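Local coordinates for protein 6-phosphogluconate dehydratase (Shewanella oneidensis, PDB 2GP4) that probably dehydrates 6-phosphogluconate to 2-keto-3-deoxy-6-phosphogluconate in the Entner-Doudoroff pathway, here captured without the iron-sulfur cluster, at residues A[193-198]-A[296-301]; A[254-259]-A[371-376]; A[278-283]-A[410-415]; A[391-394]-A[400-403]. All blocks are in the same frame, centred on the assembly; numbering follows the deposited sequence.

Contact 1 of 4, residues A[193-198]-A[296-301]; sequences MLFVPA and SPIGEV
I298 reaches from the first turn of helix 298-301 to M193 and F195 on strand 193-195, and its side chain can be followed outward atom by atom. CB leaves the helix facing the strand. There it branches: CG2 comes level with the selenium of M193, with I298 CG2 and M193 SE 4.3 Å apart. The other branch does most of the work. CG1 lies anti to the backbone N (chi1 -167°) and the chain runs on nearly extended, which carries CD1 furthest toward the strand. I298 CD1 sits 4.0 Å from M193 CB and 4.4 Å from F195 CE1, meeting the phenyl ring obliquely. One methyl thus rests against two strand residues that lie on the same face, i and i+2, and all three partners are buried.

No hydrogen bond runs directly between 193-198 and 296-301. A water accepts from M193 N at 2.8 Å and gives a weak bond to S296 O at 3.4 Å, and I298 bonds to the backbone of L191 next door. P297 is at the N-cap position, and P297 O takes both E300 N at 2.9 Å and V301 N at 3.0 Å, which closes the first turn.

Strand 193-195 is an outermost strand of a three-stranded mixed sheet, running parallel to strand 167-171. On the M193 and F195 face it is backed by helix 179-186, whose A185 touches M193, while L194 touches helix 272-287; helix 298-301 packs beside the start of the strand.

Contact 2 of 4, residues A[254-259]-A[371-376]; sequences LEVMGL and GGMAFL
E255 OE2, on a side chain that packs against M373, takes a hydrogen bond from Q260 NE2 and a weak one from S265 OG, while its partner oxygen OE1 receives G263 N. With the buried carboxylate held in this way by the loop after its own helix, the aliphatic part of E255 is left to face helix 372-383. The bend at chi2 (86°) separates the two roles: E255 CG lies 3.9 Å from M373 CB, and the two side chains slide past each other in opposite directions. The selenomethionine then folds twice, at chi2 and chi3, and brings its terminal methyl over to the next residue, with M373 CE 3.6 Å from V256 CG1. Here the chains cross at about a right angle. I377, one turn further along, touches both E255 and V256, and A313 of helix 304-316 also meets V256.

Helix 252-256 ends immediately after these residues. L259 N bonds to L254 O at 2.8 Å and G258 N to E255 O at 3.2 Å, with G258 at positive phi (62°). The contact is helix-to-helix packing, with a Schellman motif ending helix 252-256 after it and another, at G371, ending helix 364-370 just before helix 372-383 begins.

Contact 3 of 4, residues A[278-283]-A[410-415]; sequences NKMAAK and GELRWV
This is an apolar helix-to-hairpin contact near the surface: M280 of helix 272-287 packs against L412 and W414 on strand 411-416. The nearest backbones, at M280 and L412, keep their CA atoms 8.7 Å apart, and no hydrogen bond spans the gap, so the side chains alone make the join. The backbone directs CB of M280 at the strand, and chi1 (-170°, CG anti to the backbone N) sets CG against W414 and L412. M280 CB lies 3.8 Å from L412 CD2. One atom further out, M280 CG is 3.9 Å from W414 CH2, approaching the edge of the indole near its plane, and also 4.1 Å from L412 CD2. A bend at chi2 (65°) then turns the selenium off this line.

The rotation of the indole has a polar restraint as well, since W414 NE1 is hydrogen-bonded to P262 O; L261 touches both W414 and M280. L277, one turn earlier on the helix, meets L412 and W414 too, which extends the apolar strip along the helix.

The strand is amphipathic, with L412 and W414 on one face and E411 and R413 on the other. E411 OE2 and R413 NH1 lie 3.5 Å apart, paired by charge alone. Strand 411-416, one half of the two-stranded antiparallel hairpin 403-408/411-416, thus packs its apolar face on helix 272-287.

Contact 4 of 4, residues A[391-394]-A[400-403]; sequences NTVA and RYTQ
An ST turn at the end of strand 391-392 forms the surface against which Y401 is packed. T392 OG1 accepts from A394 N at 3.2 Å with an N-H...O angle of 146°, a bond made possible by chi1 of 79°, which places the hydroxyl between the backbone N and the carbonyl carbon. The same hydroxyl is bonded to G395 O, so its rotation is fixed from two directions within the short hairpin 391-392/395-396.

Toward the 400-403 segment this oxygen meets carbon. Y401 CE1 approaches T392 OG1 at 3.3 Å, the oxygen lying in the plane of the ring at its edge, and T392 CB follows at 3.5 Å from the same CE1. The two side chains slide past each other in opposite directions. Beyond them the phenol oxygen comes up to V393, with Y401 OH 3.4 Å from V393 CG2 and the side chains crossing at about a right angle. The phenol is hydrogen-bonded to Q260 O.

R400 flanks the turn on its more exposed side. Its chain is extended from CG to NE, and A394 O stands over one face of the R400 guanidinium, 3.5 Å from R400 NH1; NE makes its hydrogen bond with Y396 O instead.

Both hydroxyls find backbone partners, T392 OG1 at A394 N and G395 O, Y401 OH at Q260 O. With those needs met outside the pairing, the two segments are probably held together by packing and weak electrostatic contact.

In the fold
From the N terminus, strand 193-195 is reached first, and contact 1 closes a long loop back to it at 296-301. Before that closure, 254-259 and 278-283 have already opened contacts 2 and 3, so contacts 1, 2 and 3 all cross one another along the chain. Contact 2 closes at helix 372-383; contact 4 then opens and closes locally, wholly within the span of contact 3, which ends at hairpin strand 411-416. Direct bonds join contacts 1, 2 and 4: F195 N to L259 O (3.0 Å), G258 O to V393 N (3.0 Å) and S296 OG to N391 ND2 (2.8 Å). Contact 3 joins by packing, V196 on N278 and A281, Q403 on W414 and V415.

Contact 1 of 4, residues A[193-198]-A[296-301]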
loop_
_atom_site.group_PDB
_atom_site.type_symbol
_atom_site.label_atom_id
_atom_site.label_comp_id
_atom_site.label_asym_id
_atom_site.label_seq_id
_atom_site.Cartn_x
_atom_site.Cartn_y
_atom_site.Cartn_z
HETATM N N MSE A 193 -0.594 16.371 13.268
HETATM C CA MSE A 193 -1.839 15.695 12.940
HETATM C C MSE A 193 -1.828 14.256 13.414
HETATM O O MSE A 193 -0.768 13.640 13.539
HETATM C CB MSE A 193 -2.106 15.736 11.435
HETATM C CG MSE A 193 -2.378 17.125 10.881
HETATM SE SE MSE A 193 -2.608 17.042 8.970
HETATM C CE MSE A 193 -2.406 18.917 8.517
ATOM N N LEU A 194 -3.021 13.738 13.686
ATOM C CA LEU A 194 -3.210 12.335 14.014
ATOM C C LEU A 194 -4.336 11.765 13.177
ATOM O O LEU A 194 -5.357 12.429 12.967
ATOM C CB LEU A 194 -3.562 12.161 15.494
ATOM C CG LEU A 194 -2.435 12.058 16.520
ATOM C CD1 LEU A 194 -1.795 13.412 16.810
ATOM C CD2 LEU A 194 -2.980 11.448 17.795
ATOM N N PHE A 195 -4.138 10.539 12.698
ATOM C CA PHE A 195 -5.213 9.769 12.097
ATOM C C PHE A 195 -6.057 9.138 13.207
ATOM O O PHE A 195 -5.520 8.628 14.195
ATOM C CB PHE A 195 -4.655 8.697 11.161
ATOM C CG PHE A 195 -4.262 9.216 9.799
ATOM C CD1 PHE A 195 -3.029 9.831 9.600
ATOM C CD2 PHE A 195 -5.127 9.081 8.712
ATOM C CE1 PHE A 195 -2.663 10.305 8.342
ATOM C CE2 PHE A 195 -4.766 9.551 7.449
ATOM C CZ PHE A 195 -3.534 10.164 7.264
ATOM N N VAL A 196 -7.377 9.201 13.047
ATOM C CA VAL A 196 -8.314 8.673 14.028
ATOM C C VAL A 196 -9.154 7.568 13.374
ATOM O O VAL A 196 -10.114 7.853 12.656
ATOM C CB VAL A 196 -9.221 9.786 14.613
ATOM C CG1 VAL A 196 -10.084 9.244 15.738
ATOM C CG2 VAL A 196 -8.392 10.958 15.117
ATOM N N PRO A 197 -8.782 6.297 13.607
ATOM C CA PRO A 197 -9.456 5.181 12.945
ATOM C C PRO A 197 -10.814 4.853 13.557
ATOM O O PRO A 197 -11.047 5.114 14.744
ATOM C CB PRO A 197 -8.491 4.020 13.161
ATOM C CG PRO A 197 -7.812 4.344 14.442
ATOM C CD PRO A 197 -7.699 5.837 14.498
ATOM N N ALA A 198 -11.698 4.285 12.743
ATOM C CA ALA A 198 -13.022 3.866 13.197
ATOM C C ALA A 198 -12.990 2.446 13.764
ATOM O O ALA A 198 -13.743 2.116 14.684
ATOM C CB ALA A 198 -14.020 3.958 12.059
ATOM N N SER A 296 5.522 18.152 16.964
ATOM C CA SER A 296 5.661 17.006 16.072
ATOM C C SER A 296 4.852 17.192 14.779
ATOM O O SER A 296 3.772 16.614 14.632
ATOM C CB SER A 296 5.234 15.722 16.791
ATOM O OG SER A 296 6.008 15.508 17.963
ATOM N N PRO A 297 5.383 17.993 13.835
ATOM C CA PRO A 297 4.686 18.224 12.569
ATOM C C PRO A 297 4.648 16.961 11.699
ATOM O O PRO A 297 5.627 16.214 11.649
ATOM C CB PRO A 297 5.517 19.332 11.908
ATOM C CG PRO A 297 6.855 19.217 12.503
ATOM C CD PRO A 297 6.664 18.716 13.899
ATOM N N ILE A 298 3.520 16.724 11.036
ATOM C CA ILE A 298 3.344 15.506 10.229
ATOM C C ILE A 298 4.419 15.326 9.148
ATOM O O ILE A 298 4.829 14.199 8.866
ATOM C CB ILE A 298 1.911 15.381 9.625
ATOM C CG1 ILE A 298 1.688 13.964 9.071
ATOM C CG2 ILE A 298 1.664 16.452 8.571
ATOM C CD1 ILE A 298 0.241 13.508 9.054
ATOM N N GLY A 299 4.879 16.437 8.573
ATOM C CA GLY A 299 5.919 16.413 7.549
ATOM C C GLY A 299 7.283 15.996 8.068
ATOM O O GLY A 299 8.201 15.748 7.282
ATOM N N GLU A 300 7.414 15.937 9.395
ATOM C CA GLU A 300 8.622 15.445 10.051
ATOM C C GLU A 300 8.441 14.018 10.554
ATOM O O GLU A 300 9.380 13.220 10.510
ATOM C CB GLU A 300 9.025 16.350 11.211
ATOM C CG GLU A 300 9.786 17.592 10.801
ATOM C CD GLU A 300 10.332 18.356 11.992
ATOM O OE1 GLU A 300 10.215 17.850 13.137
ATOM O OE2 GLU A 300 10.880 19.466 11.786
ATOM N N VAL A 301 7.238 13.706 11.036
ATOM C CA VAL A 301 6.912 12.351 11.479
ATOM C C VAL A 301 7.026 11.398 10.285
ATOM O O VAL A 301 7.582 10.303 10.401
ATOM C CB VAL A 301 5.518 12.275 12.134
ATOM C CG1 VAL A 301 5.169 10.833 12.506
ATOM C CG2 VAL A 301 5.469 13.161 13.369
HETATM O O HOH W 1 1.589 14.587 13.008
#

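Contact 2 of 4, residues A[254-259]-A[371-376]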
loop_
_atom_site.group_PDB
_atom_site.type_symbol
_atom_site.label_atom_id
_atom_site.label_comp_id
_atom_site.label_asym_id
_atom_site.label_seq_id
_atom_site.Cartn_x
_atom_site.Cartn_y
_atom_site.Cartn_z
ATOM N N LEU A 254 -0.292 3.133 8.863
ATOM C CA LEU A 254 -0.357 4.256 9.809
ATOM C C LEU A 254 0.154 3.878 11.200
ATOM O O LEU A 254 0.609 4.741 11.957
ATOM C CB LEU A 254 -1.784 4.818 9.917
ATOM C CG LEU A 254 -2.438 5.558 8.745
ATOM C CD1 LEU A 254 -1.568 6.704 8.222
ATOM C CD2 LEU A 254 -2.787 4.590 7.630
ATOM N N GLU A 255 0.070 2.588 11.521
ATOM C CA GLU A 255 0.524 2.057 12.800
ATOM C C GLU A 255 2.052 2.049 12.912
ATOM O O GLU A 255 2.598 2.571 13.882
ATOM C CB GLU A 255 -0.038 0.647 13.014
ATOM C CG GLU A 255 0.189 0.070 14.401
ATOM C CD GLU A 255 -0.883 0.459 15.405
ATOM O OE1 GLU A 255 -0.591 0.404 16.616
ATOM O OE2 GLU A 255 -2.012 0.807 15.001
ATOM N N VAL A 256 2.731 1.465 11.922
ATOM C CA VAL A 256 4.200 1.370 11.927
ATOM C C VAL A 256 4.888 2.714 11.721
ATOM O O VAL A 256 6.017 2.917 12.163
ATOM C CB VAL A 256 4.748 0.367 10.871
ATOM C CG1 VAL A 256 4.668 -1.041 11.388
ATOM C CG2 VAL A 256 4.023 0.512 9.536
HETATM N N MSE A 257 4.195 3.619 11.039
HETATM C CA MSE A 257 4.708 4.950 10.756
HETATM C C MSE A 257 4.386 5.937 11.879
HETATM O O MSE A 257 4.726 7.113 11.795
HETATM C CB MSE A 257 4.156 5.449 9.425
HETATM C CG MSE A 257 4.676 4.679 8.225
HETATM SE SE MSE A 257 4.031 5.398 6.536
HETATM C CE MSE A 257 4.658 7.233 6.746
ATOM N N GLY A 258 3.728 5.441 12.925
ATOM C CA GLY A 258 3.416 6.232 14.111
ATOM C C GLY A 258 2.509 7.414 13.837
ATOM O O GLY A 258 2.688 8.486 14.412
ATOM N N LEU A 259 1.534 7.210 12.955
ATOM C CA LEU A 259 0.640 8.279 12.522
ATOM C C LEU A 259 -0.723 8.238 13.214
ATOM O O LEU A 259 -1.560 9.112 13.004
ATOM C CB LEU A 259 0.494 8.258 10.993
ATOM C CG LEU A 259 1.143 9.354 10.127
ATOM C CD1 LEU A 259 2.154 10.229 10.856
ATOM C CD2 LEU A 259 1.760 8.737 8.876
ATOM N N GLY A 371 -1.961 -11.852 18.233
ATOM C CA GLY A 371 -0.834 -11.058 18.724
ATOM C C GLY A 371 -0.860 -9.646 18.179
ATOM O O GLY A 371 -0.518 -8.703 18.888
ATOM N N GLY A 372 -1.259 -9.515 16.912
ATOM C CA GLY A 372 -1.477 -8.221 16.264
ATOM C C GLY A 372 -0.232 -7.410 15.959
ATOM O O GLY A 372 0.875 -7.950 15.891
HETATM N N MSE A 373 -0.427 -6.105 15.772
HETATM C CA MSE A 373 0.650 -5.176 15.453
HETATM C C MSE A 373 1.674 -5.037 16.577
HETATM O O MSE A 373 2.855 -4.836 16.310
HETATM C CB MSE A 373 0.097 -3.790 15.078
HETATM C CG MSE A 373 -0.600 -3.713 13.724
HETATM SE SE MSE A 373 0.439 -4.477 12.257
HETATM C CE MSE A 373 1.893 -3.179 12.197
ATOM N N ALA A 374 1.225 -5.143 17.826
ATOM C CA ALA A 374 2.135 -5.059 18.971
ATOM C C ALA A 374 3.172 -6.184 18.961
ATOM O O ALA A 374 4.329 -5.973 19.336
ATOM C CB ALA A 374 1.362 -5.044 20.287
ATOM N N PHE A 375 2.751 -7.371 18.530
ATOM C CA PHE A 375 3.675 -8.496 18.383
ATOM C C PHE A 375 4.574 -8.321 17.159
ATOM O O PHE A 375 5.791 -8.455 17.259
ATOM C CB PHE A 375 2.924 -9.831 18.314
ATOM C CG PHE A 375 3.813 -11.011 18.053
ATOM C CD1 PHE A 375 4.541 -11.595 19.085
ATOM C CD2 PHE A 375 3.927 -11.541 16.775
ATOM C CE1 PHE A 375 5.367 -12.689 18.848
ATOM C CE2 PHE A 375 4.750 -12.634 16.527
ATOM C CZ PHE A 375 5.471 -13.213 17.571
ATOM N N LEU A 376 3.964 -8.026 16.012
ATOM C CA LEU A 376 4.690 -7.856 14.759
ATOM C C LEU A 376 5.778 -6.796 14.894
ATOM O O LEU A 376 6.910 -6.996 14.455
ATOM C CB LEU A 376 3.730 -7.450 13.637
ATOM C CG LEU A 376 4.264 -7.529 12.207
ATOM C CD1 LEU A 376 3.539 -8.628 11.464
ATOM C CD2 LEU A 376 4.072 -6.203 11.502
#

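Contact 3 of 4, residues A[278-283]-A[410-415]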
loop_
_atom_site.group_PDB
_atom_site.type_symbol
_atom_site.label_atom_id
_atom_site.label_comp_id
_atom_site.label_asym_id
_atom_site.label_seq_id
_atom_site.Cartn_x
_atom_site.Cartn_y
_atom_site.Cartn_z
ATOM N N ASN A 278 -10.758 8.151 20.916
ATOM C CA ASN A 278 -11.132 9.360 20.187
ATOM C C ASN A 278 -10.835 10.604 21.012
ATOM O O ASN A 278 -10.441 11.640 20.470
ATOM C CB ASN A 278 -12.613 9.336 19.792
ATOM C CG ASN A 278 -12.944 8.234 18.788
ATOM O OD1 ASN A 278 -12.093 7.788 18.011
ATOM N ND2 ASN A 278 -14.195 7.792 18.802
ATOM N N LYS A 279 -11.018 10.488 22.326
ATOM C CA LYS A 279 -10.770 11.596 23.241
ATOM C C LYS A 279 -9.272 11.846 23.376
ATOM O O LYS A 279 -8.826 12.997 23.401
ATOM C CB LYS A 279 -11.376 11.318 24.623
ATOM C CG LYS A 279 -12.785 10.728 24.623
ATOM C CD LYS A 279 -13.868 11.774 24.386
ATOM C CE LYS A 279 -15.257 11.196 24.632
ATOM N NZ LYS A 279 -15.441 10.751 26.047
HETATM N N MSE A 280 -8.501 10.763 23.464
HETATM C CA MSE A 280 -7.053 10.855 23.603
HETATM C C MSE A 280 -6.416 11.456 22.351
HETATM O O MSE A 280 -5.502 12.274 22.446
HETATM C CB MSE A 280 -6.450 9.482 23.908
HETATM C CG MSE A 280 -4.986 9.526 24.300
HETATM SE SE MSE A 280 -4.741 10.466 25.984
HETATM C CE MSE A 280 -2.890 11.054 25.762
ATOM N N ALA A 281 -6.914 11.052 21.187
ATOM C CA ALA A 281 -6.447 11.597 19.914
ATOM C C ALA A 281 -6.570 13.120 19.884
ATOM O O ALA A 281 -5.636 13.798 19.470
ATOM C CB ALA A 281 -7.196 10.968 18.751
ATOM N N ALA A 282 -7.710 13.640 20.344
ATOM C CA ALA A 282 -7.961 15.086 20.419
ATOM C C ALA A 282 -6.984 15.803 21.344
ATOM O O ALA A 282 -6.400 16.819 20.966
ATOM C CB ALA A 282 -9.405 15.367 20.852
ATOM N N LYS A 283 -6.810 15.272 22.551
ATOM C CA LYS A 283 -5.902 15.859 23.536
ATOM C C LYS A 283 -4.446 15.828 23.068
ATOM O O LYS A 283 -3.689 16.774 23.307
ATOM C CB LYS A 283 -6.022 15.142 24.887
ATOM C CG LYS A 283 -7.324 15.406 25.639
ATOM C CD LYS A 283 -7.290 14.796 27.041
ATOM C CE LYS A 283 -8.535 15.157 27.851
ATOM N NZ LYS A 283 -9.798 14.567 27.306
ATOM N N GLY A 410 -12.497 1.976 33.802
ATOM C CA GLY A 410 -12.896 3.213 33.141
ATOM C C GLY A 410 -11.734 4.105 32.737
ATOM O O GLY A 410 -11.936 5.144 32.113
ATOM N N GLU A 411 -10.517 3.695 33.083
ATOM C CA GLU A 411 -9.322 4.495 32.820
ATOM C C GLU A 411 -8.520 3.943 31.638
ATOM O O GLU A 411 -8.164 2.765 31.608
ATOM C CB GLU A 411 -8.453 4.587 34.082
ATOM C CG GLU A 411 -7.206 5.444 33.934
ATOM C CD GLU A 411 -6.337 5.465 35.187
ATOM O OE1 GLU A 411 -6.833 5.098 36.277
ATOM O OE2 GLU A 411 -5.153 5.857 35.079
ATOM N N LEU A 412 -8.238 4.811 30.672
ATOM C CA LEU A 412 -7.477 4.434 29.493
ATOM C C LEU A 412 -5.991 4.281 29.820
ATOM O O LEU A 412 -5.335 5.247 30.207
ATOM C CB LEU A 412 -7.688 5.455 28.372
ATOM C CG LEU A 412 -6.803 5.388 27.120
ATOM C CD1 LEU A 412 -6.963 4.066 26.377
ATOM C CD2 LEU A 412 -7.108 6.570 26.202
ATOM N N ARG A 413 -5.478 3.060 29.664
ATOM C CA ARG A 413 -4.073 2.764 29.928
ATOM C C ARG A 413 -3.446 2.005 28.769
ATOM O O ARG A 413 -4.122 1.242 28.075
ATOM C CB ARG A 413 -3.917 1.907 31.186
ATOM C CG ARG A 413 -4.690 2.370 32.409
ATOM C CD ARG A 413 -4.377 1.468 33.582
ATOM N NE ARG A 413 -3.004 1.654 34.038
ATOM C CZ ARG A 413 -2.664 2.298 35.147
ATOM N NH1 ARG A 413 -3.598 2.813 35.939
ATOM N NH2 ARG A 413 -1.386 2.423 35.467
ATOM N N TRP A 414 -2.147 2.209 28.575
ATOM C CA TRP A 414 -1.379 1.400 27.635
ATOM C C TRP A 414 -0.561 0.350 28.390
ATOM O O TRP A 414 0.125 0.662 29.364
ATOM C CB TRP A 414 -0.510 2.281 26.733
ATOM C CG TRP A 414 -1.226 2.709 25.467
ATOM C CD1 TRP A 414 -1.201 2.068 24.258
ATOM C CD2 TRP A 414 -2.077 3.852 25.294
ATOM N NE1 TRP A 414 -1.975 2.740 23.346
ATOM C CE2 TRP A 414 -2.524 3.840 23.951
ATOM C CE3 TRP A 414 -2.507 4.883 26.141
ATOM C CZ2 TRP A 414 -3.383 4.823 23.433
ATOM C CZ3 TRP A 414 -3.363 5.864 25.626
ATOM C CH2 TRP A 414 -3.790 5.824 24.282
ATOM N N VAL A 415 -0.677 -0.901 27.955
ATOM C CA VAL A 415 -0.016 -2.025 28.623
ATOM C C VAL A 415 0.908 -2.766 27.657
ATOM O O VAL A 415 0.812 -2.581 26.444
ATOM C CB VAL A 415 -1.040 -3.020 29.250
ATOM C CG1 VAL A 415 -1.847 -2.346 30.355
ATOM C CG2 VAL A 415 -1.965 -3.587 28.189
#

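Contact 4 of 4, residues A[391-394]-A[400-403]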
loop_
_atom_site.group_PDB
_atom_site.type_symbol
_atom_site.label_atom_id
_atom_site.label_comp_id
_atom_site.label_asym_id
_atom_site.label_seq_id
_atom_site.Cartn_x
_atom_site.Cartn_y
_atom_site.Cartn_z
ATOM N N ASN A 391 10.271 9.786 15.759
ATOM C CA ASN A 391 9.222 10.501 16.471
ATOM C C ASN A 391 7.862 10.030 15.966
ATOM O O ASN A 391 7.665 9.845 14.760
ATOM C CB ASN A 391 9.373 12.024 16.324
ATOM C CG ASN A 391 8.474 12.807 17.290
ATOM O OD1 ASN A 391 8.198 12.365 18.408
ATOM N ND2 ASN A 391 8.021 13.973 16.858
ATOM N N THR A 392 6.936 9.805 16.889
ATOM C CA THR A 392 5.590 9.386 16.525
ATOM C C THR A 392 4.573 10.300 17.199
ATOM O O THR A 392 4.925 11.091 18.085
ATOM C CB THR A 392 5.297 7.902 16.901
ATOM O OG1 THR A 392 5.013 7.795 18.297
ATOM C CG2 THR A 392 6.462 6.986 16.553
ATOM N N VAL A 393 3.313 10.182 16.787
ATOM C CA VAL A 393 2.230 10.954 17.386
ATOM C C VAL A 393 2.011 10.639 18.870
ATOM O O VAL A 393 1.369 11.415 19.574
ATOM C CB VAL A 393 0.908 10.793 16.604
ATOM C CG1 VAL A 393 1.061 11.343 15.185
ATOM C CG2 VAL A 393 0.452 9.334 16.580
ATOM N N ALA A 394 2.554 9.515 19.339
ATOM C CA ALA A 394 2.450 9.110 20.741
ATOM C C ALA A 394 3.704 9.445 21.538
ATOM O O ALA A 394 3.776 9.161 22.735
ATOM C CB ALA A 394 2.155 7.615 20.843
ATOM N N ARG A 400 7.039 2.245 21.620
ATOM C CA ARG A 400 5.720 2.639 22.132
ATOM C C ARG A 400 4.587 1.904 21.417
ATOM O O ARG A 400 3.483 1.756 21.957
ATOM C CB ARG A 400 5.500 4.142 21.968
ATOM C CG ARG A 400 6.353 5.008 22.844
ATOM C CD ARG A 400 6.188 6.476 22.469
ATOM N NE ARG A 400 7.077 7.327 23.256
ATOM C CZ ARG A 400 6.816 7.756 24.488
ATOM N NH1 ARG A 400 5.685 7.421 25.098
ATOM N NH2 ARG A 400 7.691 8.525 25.116
ATOM N N TYR A 401 4.865 1.453 20.198
ATOM C CA TYR A 401 3.872 0.759 19.392
ATOM C C TYR A 401 3.842 -0.748 19.636
ATOM O O TYR A 401 3.075 -1.470 19.002
ATOM C CB TYR A 401 4.028 1.132 17.909
ATOM C CG TYR A 401 3.452 2.493 17.645
ATOM C CD1 TYR A 401 4.161 3.645 17.979
ATOM C CD2 TYR A 401 2.173 2.635 17.122
ATOM C CE1 TYR A 401 3.623 4.898 17.775
ATOM C CE2 TYR A 401 1.621 3.891 16.908
ATOM C CZ TYR A 401 2.352 5.020 17.238
ATOM O OH TYR A 401 1.823 6.276 17.033
ATOM N N THR A 402 4.653 -1.207 20.585
ATOM C CA THR A 402 4.564 -2.581 21.089
ATOM C C THR A 402 3.593 -2.655 22.266
ATOM O O THR A 402 3.398 -3.718 22.853
ATOM C CB THR A 402 5.941 -3.142 21.522
ATOM O OG1 THR A 402 6.406 -2.454 22.694
ATOM C CG2 THR A 402 6.956 -3.002 20.405
ATOM N N GLN A 403 2.997 -1.517 22.611
ATOM C CA GLN A 403 2.021 -1.452 23.696
ATOM C C GLN A 403 0.585 -1.355 23.177
ATOM O O GLN A 403 0.338 -0.855 22.074
ATOM C CB GLN A 403 2.323 -0.286 24.638
ATOM C CG GLN A 403 3.578 -0.456 25.472
ATOM C CD GLN A 403 3.477 0.247 26.820
ATOM O OE1 GLN A 403 2.964 1.367 26.918
ATOM N NE2 GLN A 403 3.962 -0.414 27.867
#